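Local coordinates for Two-component system response regulator/GGDEF domain protein (Aeromonas salmonicida, PDB 3LUF) that probably makes cyclic di-GMP from two GTP through a GGDEF domain absent from this construct, which comprises two magnesium-binding receiver domains, at residues Q22-Q27 with G114-L119; R145-Q150 with C237-N242; A162-E165 with A169-L172; R189-R194 with Q198-I203. One frame throughout, in Å; residues are numbered along the deposited sequence.

Interaction 1: residues Q22-Q27 with G114-L119; sequences QAIAQQ and GLVHRL
Ile24 and Val116 form the apolar centre of this helix-to-helix contact. The CG2 methyl of Val116 meets the branches of Ile24, lying 4.2 Å from Ile24 CG1 and about as far from its CG2 and CD1 methyls. Ile24 holds CG1 anti to its carbonyl carbon (chi1 -69°), and this brings the end of a side chain whose root runs across the interface closer to the other helix. No hydrogen bond links the two segments. At the more exposed margin the imidazole of His117 approaches the backbone of Gln27 obliquely, with His117 ND1 still 4.4 Å from Gln27 O, a distant approach and not close packing. The polar end of Gln27 is engaged elsewhere, since its OE1 accepts from Gln110 NE2, one helical turn before Gly114.

The helices are spaced moderately, with the CA atoms of Ile24 and Val116 8.1 Å apart. Val113 fills in beside them, touching both Ile24 and Gln27, while His117 also rests on Thr28 in the loop after helix 14-27. The contact therefore joins helix 14-27 to helix 106-122, the first and last helices of the N-terminal receiver domain. Both lie over the same face of its central parallel sheet, where Ile24 and Val116 meet on Leu53 of strand 49-55.

Interaction 2: residues R145-Q150 with C237-N242; sequences RKQLLQ and CRVSHN. Unlike the reference sequence in segment 145-150: Gln150 (reference Leu).
Leu149 and Val239 reach toward each other tip to tip, Leu149 CD1 lying 3.9 Å from Val239 CG1. The same valine methyl also meets the amide end of Gln147, with Gln147 OE1 3.5 Å from Val239 CG1, so one branch of Val239 serves both residues of the loop. That branch is anti to the valine backbone N (chi1 165°), which directs it out of the helix toward the loop.

Gln147 and Leu149 share a first torsion that sets CG beside the backbone N. Beyond CG the glutamine stays extended (chi2 171°), carrying its amide toward the helix. Its oxygen is too far from Ser240 OG for direct bonding, and a water spans the interval. This water donates to Gln147 OE1 at 2.7 Å and is hydrogen-bonded to Ser240 OG, also at 2.7 Å. Ser240 OG has a second partner in Gln236 O, one turn back along its helix. The inward-facing amide oxygen is thus satisfied despite its apolar neighbour.

A type I turn from Arg145 to Leu148 shapes the loop, closed by a bond from Leu148 N to Arg145 O of 3.0 Å. Leu148 itself has a positive phi, which helps the chain turn from helix 134-145 into strand 150-154. On another side of helix 232-248, Arg238 forms salt bridges with Asp224 of its own chain and Asp224 of the second subunit. Leu149 also touches Val127 of strand 126-130 and Leu243 of helix 232-248, and Leu148 touches Leu119, so the loop packs among these elements and helix 106-122.

Interaction 3: residues A162-E165 with A169-L172; sequences ATLE and AIRL. Unlike the reference sequence in segment 162-165: Ala162 (reference Thr).
Ile170 lies against Leu164 and Thr163, its side chain crossing each of them at roughly a right angle. The closest meeting is between methyls, with Leu164 CD2 3.6 Å from Ile170 CG2. Leu164 CD2 also sits 3.9 Å from Ile170 CB and 4.1 Å from Ile170 CD1, so this one leucine methyl spans much of the isoleucine. Thr163 contributes its methyl alone, CG2 approaching Ile170 CD1 at 3.9 Å. The first torsion of the threonine (chi1 -65°) sorts its branches, placing CG2 anti to the backbone N and facing Ile170, while OG1 turns back to bond to Glu159 O within the helix. The hydroxyl is therefore satisfied without intruding on the apolar contact.

No hydrogen bond joins the segments, and the contact between them is apolar, made by branched side chains. Leu128 of strand 126-130 touches Thr163, Leu164 and Ile170, and His152 lies alongside Thr163 and Ile170. Ile170 thus packs the returning chain against the last turns of helix 157-166 just before strand 172-176. This helix-to-strand return belongs to a beta-alpha-beta crossover of the CheY-like receiver fold, in which strand 172-176 occupies the middle of the parallel sheet.

Interaction 4: residues R189-R194 with Q198-I203; sequences RMLRER and QQLAII
Arg192 grips the carbonyl of Leu200 end-on, NH1 and NH2 both donating to Leu200 O at 3.0 and 2.9 Å respectively. The oxygen lies close to the guanidinium plane, and both nitrogens lie in the carbonyl plane. A bend at chi2 (-75°) brings the group there. Ile202 CD1 covers one face of the guanidinium, 3.6 Å from Arg192 CZ and offset toward the rim. Beside this polar clamp, Leu191 CD1 meets both Leu200 CD2 and Ile202 CD1, each 4.0 Å from it. Together these side chains make the compact, buried part.

Toward the loop the contact slackens. Arg194 and Gln199 are exposed and approach only as far as Arg194 O and Gln199 OE1, 3.9 Å apart. Their polar ends look elsewhere, Arg194 to Glu165 and Gln199 to Ser196 N.

Helix segment 189-194 runs nearly antiparallel to strand segment 201-203 (164°), within the beta-alpha-beta unit of strand 172-176, helix 184-194 and strand 201-207. Arg192 also donates to Gly221 O through NE and to Tyr195 O through NH1. Since these acceptors are all backbone carbonyls, the buried charge is probably stabilised in part by peptide dipoles, with the flat group fixed in rotation by bonds around its edge.

From the N terminus, interaction 1 comes first, closing a long loop that takes in most of the first receiver domain. Interaction 2 opens only after that loop is complete and spans most of the second domain. Interactions 3 and 4 both fall within its span, one after the other, each a short helix-to-strand return. Interactions 1 and 2 touch across the domain boundary, where Leu119 packs on the 145-150 turn and Arg118 on Ser240. Helix 232-248 then connects inward, Val239 meeting Leu172 of interaction 3 and Ile203 of interaction 4. Interactions 3 and 4 are joined by packing of Leu164 on Leu191 and by adjacent strands of one sheet, with a Glu165-Arg194 salt bridge besides.

Interaction 1: residues Q22-Q27 with G114-L119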
loop_
_atom_site.group_PDB
_atom_site.type_symbol
_atom_site.label_atom_id
_atom_site.label_comp_id
_atom_site.label_asym_id
_atom_site.label_seq_id
_atom_site.Cartn_x
_atom_site.Cartn_y
_atom_site.Cartn_z
ATOM N N GLN B 22 9.179 -22.621 -14.109
ATOM C CA GLN B 22 9.578 -21.598 -15.083
ATOM C C GLN B 22 9.487 -20.184 -14.502
ATOM O O GLN B 22 10.417 -19.389 -14.636
ATOM C CB GLN B 22 8.714 -21.708 -16.337
ATOM C CG GLN B 22 9.032 -20.713 -17.466
ATOM C CD GLN B 22 8.045 -20.865 -18.618
ATOM O OE1 GLN B 22 6.882 -21.226 -18.399
ATOM N NE2 GLN B 22 8.497 -20.604 -19.850
ATOM N N ALA B 23 8.368 -19.886 -13.845
ATOM C CA ALA B 23 8.140 -18.554 -13.286
ATOM C C ALA B 23 9.072 -18.258 -12.106
ATOM O O ALA B 23 9.651 -17.161 -12.025
ATOM C CB ALA B 23 6.709 -18.373 -12.892
ATOM N N ILE B 24 9.237 -19.226 -11.203
ATOM C CA ILE B 24 10.059 -18.991 -10.016
ATOM C C ILE B 24 11.558 -18.882 -10.418
ATOM O O ILE B 24 12.306 -18.020 -9.888
ATOM C CB ILE B 24 9.786 -20.073 -8.952
ATOM C CG1 ILE B 24 8.378 -19.887 -8.403
ATOM C CG2 ILE B 24 10.806 -19.985 -7.807
ATOM C CD1 ILE B 24 7.869 -21.068 -7.571
ATOM N N ALA B 25 11.963 -19.696 -11.395
ATOM C CA ALA B 25 13.328 -19.694 -11.905
ATOM C C ALA B 25 13.643 -18.371 -12.604
ATOM O O ALA B 25 14.775 -17.889 -12.527
ATOM C CB ALA B 25 13.561 -20.857 -12.880
ATOM N N GLN B 26 12.650 -17.794 -13.277
ATOM C CA GLN B 26 12.915 -16.611 -14.083
ATOM C C GLN B 26 12.826 -15.343 -13.253
ATOM O O GLN B 26 13.558 -14.394 -13.497
ATOM C CB GLN B 26 11.976 -16.591 -15.281
ATOM C CG GLN B 26 11.946 -15.317 -16.106
ATOM C CD GLN B 26 10.743 -15.366 -17.021
ATOM O OE1 GLN B 26 10.771 -16.034 -18.049
ATOM N NE2 GLN B 26 9.667 -14.718 -16.624
ATOM N N GLN B 27 11.971 -15.348 -12.245
ATOM C CA GLN B 27 11.645 -14.146 -11.519
ATOM C C GLN B 27 12.212 -14.072 -10.112
ATOM O O GLN B 27 12.134 -13.027 -9.480
ATOM C CB GLN B 27 10.114 -13.961 -11.493
ATOM C CG GLN B 27 9.518 -13.868 -12.881
ATOM C CD GLN B 27 8.006 -13.755 -12.852
ATOM O OE1 GLN B 27 7.443 -12.902 -12.156
ATOM N NE2 GLN B 27 7.344 -14.611 -13.615
ATOM N N GLY B 114 5.676 -13.984 -6.423
ATOM C CA GLY B 114 5.919 -12.831 -5.572
ATOM C C GLY B 114 6.043 -13.224 -4.127
ATOM O O GLY B 114 6.864 -12.675 -3.420
ATOM N N LEU B 115 5.256 -14.207 -3.699
ATOM C CA LEU B 115 5.283 -14.646 -2.307
ATOM C C LEU B 115 6.631 -15.255 -1.954
ATOM O O LEU B 115 7.228 -14.881 -0.938
ATOM C CB LEU B 115 4.214 -15.694 -2.067
ATOM C CG LEU B 115 4.143 -16.308 -0.670
ATOM C CD1 LEU B 115 4.015 -15.282 0.426
ATOM C CD2 LEU B 115 2.973 -17.297 -0.602
ATOM N N VAL B 116 7.111 -16.184 -2.767
ATOM C CA VAL B 116 8.352 -16.906 -2.364
ATOM C C VAL B 116 9.571 -15.987 -2.417
ATOM O O VAL B 116 10.521 -16.141 -1.635
ATOM C CB VAL B 116 8.602 -18.230 -3.150
ATOM C CG1 VAL B 116 7.417 -19.209 -2.861
ATOM C CG2 VAL B 116 8.817 -17.972 -4.660
ATOM N N HIS B 117 9.530 -15.034 -3.338
ATOM C CA HIS B 117 10.572 -14.013 -3.421
ATOM C C HIS B 117 10.563 -13.166 -2.137
ATOM O O HIS B 117 11.600 -12.923 -1.520
ATOM C CB HIS B 117 10.358 -13.203 -4.702
ATOM C CG HIS B 117 11.297 -12.048 -4.883
ATOM N ND1 HIS B 117 12.625 -12.202 -5.231
ATOM C CD2 HIS B 117 11.069 -10.718 -4.851
ATOM C CE1 HIS B 117 13.178 -11.012 -5.382
ATOM N NE2 HIS B 117 12.255 -10.095 -5.154
ATOM N N ARG B 118 9.384 -12.742 -1.711
ATOM C CA ARG B 118 9.254 -12.021 -0.487
ATOM C C ARG B 118 9.670 -12.865 0.717
ATOM O O ARG B 118 10.370 -12.374 1.622
ATOM C CB ARG B 118 7.762 -11.616 -0.370
ATOM C CG ARG B 118 7.421 -10.596 0.618
ATOM C CD ARG B 118 7.978 -9.210 0.258
ATOM N NE ARG B 118 9.206 -8.972 1.006
ATOM C CZ ARG B 118 10.173 -8.146 0.606
ATOM N NH1 ARG B 118 11.229 -7.963 1.385
ATOM N NH2 ARG B 118 10.076 -7.483 -0.560
ATOM N N LEU B 119 9.229 -14.125 0.779
ATOM C CA LEU B 119 9.600 -14.955 1.939
ATOM C C LEU B 119 11.100 -15.129 2.040
ATOM O O LEU B 119 11.647 -15.070 3.132
ATOM C CB LEU B 119 8.953 -16.364 1.850
ATOM C CG LEU B 119 7.427 -16.340 2.025
ATOM C CD1 LEU B 119 6.862 -17.758 1.684
ATOM C CD2 LEU B 119 6.955 -15.923 3.405
#

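Interaction 2: residues R145-Q150 with C237-N242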
loop_
_atom_site.group_PDB
_atom_site.type_symbol
_atom_site.label_atom_id
_atom_site.label_comp_id
_atom_site.label_asym_id
_atom_site.label_seq_id
_atom_site.Cartn_x
_atom_site.Cartn_y
_atom_site.Cartn_z
ATOM N N ARG B 145 5.787 -13.411 11.816
ATOM C CA ARG B 145 6.732 -14.530 11.887
ATOM C C ARG B 145 6.407 -15.595 10.815
ATOM O O ARG B 145 7.317 -16.276 10.338
ATOM C CB ARG B 145 6.806 -15.133 13.286
ATOM C CG ARG B 145 7.543 -14.226 14.243
ATOM C CD ARG B 145 7.745 -14.787 15.635
ATOM N NE ARG B 145 8.711 -13.910 16.302
ATOM C CZ ARG B 145 8.826 -13.762 17.612
ATOM N NH1 ARG B 145 8.028 -14.442 18.444
ATOM N NH2 ARG B 145 9.736 -12.926 18.090
ATOM N N LYS B 146 5.143 -15.662 10.402
ATOM C CA LYS B 146 4.721 -16.531 9.270
ATOM C C LYS B 146 5.022 -15.907 7.902
ATOM O O LYS B 146 4.750 -16.497 6.856
ATOM C CB LYS B 146 3.236 -16.784 9.319
ATOM C CG LYS B 146 2.797 -17.684 10.453
ATOM C CD LYS B 146 1.641 -18.542 10.016
ATOM C CE LYS B 146 0.471 -17.674 9.621
ATOM N NZ LYS B 146 -0.496 -18.462 8.808
ATOM N N GLN B 147 5.524 -14.685 7.898
ATOM C CA GLN B 147 6.086 -14.116 6.694
ATOM C C GLN B 147 7.627 -14.314 6.722
ATOM O O GLN B 147 8.332 -13.750 5.900
ATOM C CB GLN B 147 5.706 -12.624 6.557
ATOM C CG GLN B 147 4.190 -12.339 6.431
ATOM C CD GLN B 147 3.835 -10.856 6.509
ATOM O OE1 GLN B 147 4.462 -10.005 5.874
ATOM N NE2 GLN B 147 2.780 -10.550 7.259
ATOM N N LEU B 148 8.126 -15.097 7.678
ATOM C CA LEU B 148 9.556 -15.351 7.903
ATOM C C LEU B 148 10.402 -14.130 8.321
ATOM O O LEU B 148 11.640 -14.176 8.285
ATOM C CB LEU B 148 10.194 -16.086 6.702
ATOM C CG LEU B 148 9.534 -17.443 6.364
ATOM C CD1 LEU B 148 10.274 -18.020 5.192
ATOM C CD2 LEU B 148 9.583 -18.432 7.577
ATOM N N LEU B 149 9.736 -13.076 8.786
ATOM C CA LEU B 149 10.446 -11.901 9.258
ATOM C C LEU B 149 11.039 -12.138 10.657
ATOM O O LEU B 149 10.570 -12.991 11.413
ATOM C CB LEU B 149 9.489 -10.699 9.309
ATOM C CG LEU B 149 8.997 -10.194 7.947
ATOM C CD1 LEU B 149 7.688 -9.445 8.122
ATOM C CD2 LEU B 149 10.041 -9.280 7.329
ATOM N N GLN B 150 12.077 -11.371 10.968
ATOM C CA GLN B 150 12.602 -11.274 12.313
ATOM C C GLN B 150 11.828 -10.187 13.039
ATOM O O GLN B 150 11.926 -9.018 12.685
ATOM C CB GLN B 150 14.073 -10.919 12.225
ATOM C CG GLN B 150 14.912 -12.035 11.602
ATOM C CD GLN B 150 16.373 -11.650 11.562
ATOM O OE1 GLN B 150 16.930 -11.216 12.575
ATOM N NE2 GLN B 150 16.985 -11.736 10.389
ATOM N N CYS B 237 0.026 -8.089 2.865
ATOM C CA CYS B 237 0.083 -7.245 1.667
ATOM C C CYS B 237 0.729 -5.898 2.000
ATOM O O CYS B 237 1.608 -5.437 1.278
ATOM C CB CYS B 237 -1.337 -7.008 1.135
ATOM S SG CYS B 237 -1.460 -5.922 -0.241
ATOM N N ARG B 238 0.290 -5.280 3.092
ATOM C CA ARG B 238 0.843 -3.952 3.437
ATOM C C ARG B 238 2.343 -4.008 3.769
ATOM O O ARG B 238 3.131 -3.119 3.368
ATOM C CB ARG B 238 0.110 -3.385 4.653
ATOM C CG ARG B 238 -1.328 -3.049 4.374
ATOM C CD ARG B 238 -1.503 -1.584 3.901
ATOM N NE ARG B 238 -0.730 -1.227 2.715
ATOM C CZ ARG B 238 -1.047 -1.562 1.462
ATOM N NH1 ARG B 238 -2.115 -2.323 1.224
ATOM N NH2 ARG B 238 -0.272 -1.170 0.453
ATOM N N VAL B 239 2.699 -5.029 4.545
ATOM C CA VAL B 239 4.076 -5.210 4.954
ATOM C C VAL B 239 4.913 -5.455 3.721
ATOM O O VAL B 239 5.911 -4.764 3.518
ATOM C CB VAL B 239 4.236 -6.293 6.016
ATOM C CG1 VAL B 239 5.738 -6.704 6.144
ATOM C CG2 VAL B 239 3.695 -5.798 7.338
ATOM N N SER B 240 4.470 -6.360 2.835
ATOM C CA SER B 240 5.260 -6.622 1.628
ATOM C C SER B 240 5.450 -5.369 0.783
ATOM O O SER B 240 6.563 -5.077 0.327
ATOM C CB SER B 240 4.631 -7.737 0.782
ATOM O OG SER B 240 4.641 -8.890 1.575
ATOM N N HIS B 241 4.372 -4.586 0.599
ATOM C CA HIS B 241 4.466 -3.359 -0.199
ATOM C C HIS B 241 5.476 -2.361 0.383
ATOM O O HIS B 241 6.230 -1.734 -0.379
ATOM C CB HIS B 241 3.108 -2.663 -0.358
ATOM C CG HIS B 241 2.244 -3.217 -1.450
ATOM N ND1 HIS B 241 2.541 -3.053 -2.783
ATOM C CD2 HIS B 241 1.059 -3.876 -1.407
ATOM C CE1 HIS B 241 1.586 -3.610 -3.518
ATOM N NE2 HIS B 241 0.687 -4.131 -2.703
ATOM N N ASN B 242 5.467 -2.212 1.695
ATOM C CA ASN B 242 6.396 -1.274 2.356
ATOM C C ASN B 242 7.846 -1.737 2.291
ATOM O O ASN B 242 8.777 -0.920 2.067
ATOM C CB ASN B 242 5.962 -0.976 3.795
ATOM C CG ASN B 242 4.808 -0.014 3.823
ATOM O OD1 ASN B 242 3.636 -0.410 3.796
ATOM N ND2 ASN B 242 5.126 1.263 3.714
HETATM O O HOH W 1 5.845 -10.109 3.598
#

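Interaction 3: residues A162-E165 with A169-L172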
loop_
_atom_site.group_PDB
_atom_site.type_symbol
_atom_site.label_atom_id
_atom_site.label_comp_id
_atom_site.label_asym_id
_atom_site.label_seq_id
_atom_site.Cartn_x
_atom_site.Cartn_y
_atom_site.Cartn_z
ATOM N N ALA B 162 13.672 2.246 22.916
ATOM C CA ALA B 162 14.805 1.497 23.465
ATOM C C ALA B 162 15.229 0.367 22.539
ATOM O O ALA B 162 16.410 0.166 22.294
ATOM C CB ALA B 162 14.432 0.944 24.869
ATOM N N THR B 163 14.233 -0.345 22.017
ATOM C CA THR B 163 14.434 -1.448 21.080
ATOM C C THR B 163 15.103 -0.986 19.790
ATOM O O THR B 163 16.051 -1.597 19.313
ATOM C CB THR B 163 13.104 -2.215 20.866
ATOM O OG1 THR B 163 12.756 -2.816 22.103
ATOM C CG2 THR B 163 13.246 -3.334 19.832
ATOM N N LEU B 164 14.624 0.128 19.240
ATOM C CA LEU B 164 15.220 0.711 18.034
ATOM C C LEU B 164 16.676 1.111 18.246
ATOM O O LEU B 164 17.531 0.910 17.355
ATOM C CB LEU B 164 14.393 1.895 17.539
ATOM C CG LEU B 164 13.043 1.484 16.927
ATOM C CD1 LEU B 164 12.061 2.706 16.777
ATOM C CD2 LEU B 164 13.185 0.779 15.566
ATOM N N GLU B 165 16.965 1.656 19.436
ATOM C CA GLU B 165 18.341 2.020 19.788
ATOM C C GLU B 165 19.211 0.781 19.785
ATOM O O GLU B 165 20.310 0.800 19.242
ATOM C CB GLU B 165 18.444 2.623 21.190
ATOM C CG GLU B 165 17.985 4.032 21.334
ATOM C CD GLU B 165 18.741 5.011 20.461
ATOM O OE1 GLU B 165 18.069 5.892 19.923
ATOM O OE2 GLU B 165 19.973 4.903 20.289
ATOM N N ALA B 169 19.127 -2.259 12.793
ATOM C CA ALA B 169 18.791 -2.826 11.506
ATOM C C ALA B 169 17.273 -2.866 11.297
ATOM O O ALA B 169 16.840 -3.132 10.161
ATOM C CB ALA B 169 19.355 -4.224 11.366
ATOM N N ILE B 170 16.487 -2.645 12.355
ATOM C CA ILE B 170 14.989 -2.668 12.230
ATOM C C ILE B 170 14.639 -1.656 11.133
ATOM O O ILE B 170 15.088 -0.506 11.202
ATOM C CB ILE B 170 14.286 -2.332 13.553
ATOM C CG1 ILE B 170 14.410 -3.512 14.534
ATOM C CG2 ILE B 170 12.794 -1.997 13.316
ATOM C CD1 ILE B 170 14.050 -3.178 16.015
ATOM N N ARG B 171 13.879 -2.068 10.106
ATOM C CA ARG B 171 13.579 -1.153 9.003
ATOM C C ARG B 171 12.098 -0.801 8.889
ATOM O O ARG B 171 11.710 0.038 8.081
ATOM C CB ARG B 171 14.081 -1.735 7.686
ATOM C CG ARG B 171 13.275 -2.929 7.174
ATOM C CD ARG B 171 13.849 -3.361 5.834
ATOM N NE ARG B 171 15.205 -3.886 6.033
ATOM C CZ ARG B 171 16.023 -4.240 5.046
ATOM N NH1 ARG B 171 15.643 -4.067 3.772
ATOM N NH2 ARG B 171 17.240 -4.717 5.339
ATOM N N LEU B 172 11.264 -1.492 9.674
ATOM C CA LEU B 172 9.817 -1.269 9.542
ATOM C C LEU B 172 9.209 -1.387 10.929
ATOM O O LEU B 172 9.529 -2.299 11.685
ATOM C CB LEU B 172 9.210 -2.279 8.561
ATOM C CG LEU B 172 7.668 -2.403 8.598
ATOM C CD1 LEU B 172 7.135 -1.155 7.997
ATOM C CD2 LEU B 172 7.144 -3.616 7.846
#

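Interaction 4: residues R189-R194 with Q198-I203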
loop_
_atom_site.group_PDB
_atom_site.type_symbol
_atom_site.label_atom_id
_atom_site.label_comp_id
_atom_site.label_asym_id
_atom_site.label_seq_id
_atom_site.Cartn_x
_atom_site.Cartn_y
_atom_site.Cartn_z
ATOM N N ARG B 189 5.879 10.994 15.357
ATOM C CA ARG B 189 6.553 12.307 15.330
ATOM C C ARG B 189 8.007 12.228 15.851
ATOM O O ARG B 189 8.902 12.790 15.216
ATOM C CB ARG B 189 5.753 13.371 16.107
ATOM C CG ARG B 189 4.370 13.686 15.529
ATOM C CD ARG B 189 3.815 15.071 16.038
ATOM N NE ARG B 189 3.867 15.162 17.498
ATOM C CZ ARG B 189 2.966 14.630 18.325
ATOM N NH1 ARG B 189 1.897 13.968 17.848
ATOM N NH2 ARG B 189 3.140 14.753 19.638
HETATM N N MSE B 190 8.247 11.527 16.970
HETATM C CA MSE B 190 9.589 11.382 17.501
HETATM C C MSE B 190 10.515 10.684 16.503
HETATM O O MSE B 190 11.671 11.089 16.286
HETATM C CB MSE B 190 9.554 10.617 18.834
HETATM C CG MSE B 190 8.962 11.473 19.929
HETATM SE SE MSE B 190 9.156 10.523 21.623
HETATM C CE MSE B 190 11.045 10.432 21.720
ATOM N N LEU B 191 10.004 9.601 15.908
ATOM C CA LEU B 191 10.792 8.807 14.994
ATOM C C LEU B 191 11.174 9.640 13.777
ATOM O O LEU B 191 12.312 9.602 13.296
ATOM C CB LEU B 191 10.040 7.504 14.573
ATOM C CG LEU B 191 9.880 6.493 15.715
ATOM C CD1 LEU B 191 9.122 5.260 15.196
ATOM C CD2 LEU B 191 11.238 6.058 16.301
ATOM N N ARG B 192 10.207 10.380 13.259
ATOM C CA ARG B 192 10.454 11.116 12.015
ATOM C C ARG B 192 11.333 12.336 12.237
ATOM O O ARG B 192 11.888 12.860 11.270
ATOM C CB ARG B 192 9.147 11.535 11.381
ATOM C CG ARG B 192 8.478 10.448 10.572
ATOM C CD ARG B 192 9.152 10.215 9.220
ATOM N NE ARG B 192 8.572 9.002 8.613
ATOM C CZ ARG B 192 9.126 7.786 8.667
ATOM N NH1 ARG B 192 10.295 7.614 9.262
ATOM N NH2 ARG B 192 8.514 6.746 8.106
ATOM N N GLU B 193 11.470 12.791 13.483
ATOM C CA GLU B 193 12.483 13.837 13.750
ATOM C C GLU B 193 13.925 13.357 13.544
ATOM O O GLU B 193 14.825 14.186 13.307
ATOM C CB GLU B 193 12.308 14.384 15.173
ATOM C CG GLU B 193 11.015 15.189 15.338
ATOM C CD GLU B 193 11.044 16.053 16.579
ATOM O OE1 GLU B 193 11.266 15.499 17.652
ATOM O OE2 GLU B 193 10.814 17.284 16.468
ATOM N N ARG B 194 14.116 12.033 13.588
ATOM C CA ARG B 194 15.424 11.383 13.394
ATOM C C ARG B 194 15.553 10.631 12.068
ATOM O O ARG B 194 16.634 10.628 11.457
ATOM C CB ARG B 194 15.712 10.369 14.514
ATOM C CG ARG B 194 15.946 10.900 15.861
ATOM C CD ARG B 194 16.314 9.736 16.799
ATOM N NE ARG B 194 17.739 9.421 16.823
ATOM C CZ ARG B 194 18.251 8.389 17.493
ATOM N NH1 ARG B 194 17.448 7.540 18.127
ATOM N NH2 ARG B 194 19.564 8.173 17.492
ATOM N N GLN B 198 12.679 6.552 4.092
ATOM C CA GLN B 198 13.551 5.546 3.479
ATOM C C GLN B 198 14.424 4.872 4.533
ATOM O O GLN B 198 14.878 3.737 4.360
ATOM C CB GLN B 198 14.388 6.157 2.336
ATOM C CG GLN B 198 15.471 5.204 1.710
ATOM C CD GLN B 198 14.893 3.861 1.215
ATOM O OE1 GLN B 198 15.406 2.789 1.551
ATOM N NE2 GLN B 198 13.823 3.927 0.430
ATOM N N GLN B 199 14.654 5.549 5.645
ATOM C CA GLN B 199 15.480 4.978 6.695
ATOM C C GLN B 199 14.707 4.027 7.598
ATOM O O GLN B 199 15.282 3.071 8.136
ATOM C CB GLN B 199 16.128 6.059 7.542
ATOM C CG GLN B 199 17.247 6.816 6.785
ATOM C CD GLN B 199 17.757 7.988 7.565
ATOM O OE1 GLN B 199 16.982 8.832 8.032
ATOM N NE2 GLN B 199 19.075 8.058 7.726
ATOM N N LEU B 200 13.428 4.322 7.793
ATOM C CA LEU B 200 12.606 3.559 8.714
ATOM C C LEU B 200 11.153 3.667 8.265
ATOM O O LEU B 200 10.551 4.731 8.457
ATOM C CB LEU B 200 12.775 4.121 10.153
ATOM C CG LEU B 200 12.045 3.358 11.263
ATOM C CD1 LEU B 200 12.608 1.908 11.369
ATOM C CD2 LEU B 200 12.025 4.070 12.636
ATOM N N ALA B 201 10.580 2.589 7.724
ATOM C CA ALA B 201 9.170 2.635 7.258
ATOM C C ALA B 201 8.251 2.505 8.473
ATOM O O ALA B 201 8.571 1.785 9.415
ATOM C CB ALA B 201 8.888 1.538 6.261
ATOM N N ILE B 202 7.149 3.235 8.477
ATOM C CA ILE B 202 6.210 3.125 9.579
ATOM C C ILE B 202 4.842 2.888 9.005
ATOM O O ILE B 202 4.415 3.616 8.098
ATOM C CB ILE B 202 6.185 4.423 10.391
ATOM C CG1 ILE B 202 7.557 4.668 11.034
ATOM C CG2 ILE B 202 4.987 4.444 11.382
ATOM C CD1 ILE B 202 7.687 6.126 11.517
ATOM N N ILE B 203 4.175 1.836 9.487
ATOM C CA ILE B 203 2.746 1.648 9.195
ATOM C C ILE B 203 1.958 1.999 10.447
ATOM O O ILE B 203 2.136 1.371 11.520
ATOM C CB ILE B 203 2.403 0.191 8.788
ATOM C CG1 ILE B 203 3.292 -0.239 7.595
ATOM C CG2 ILE B 203 0.907 0.080 8.469
ATOM C CD1 ILE B 203 3.240 -1.784 7.258
#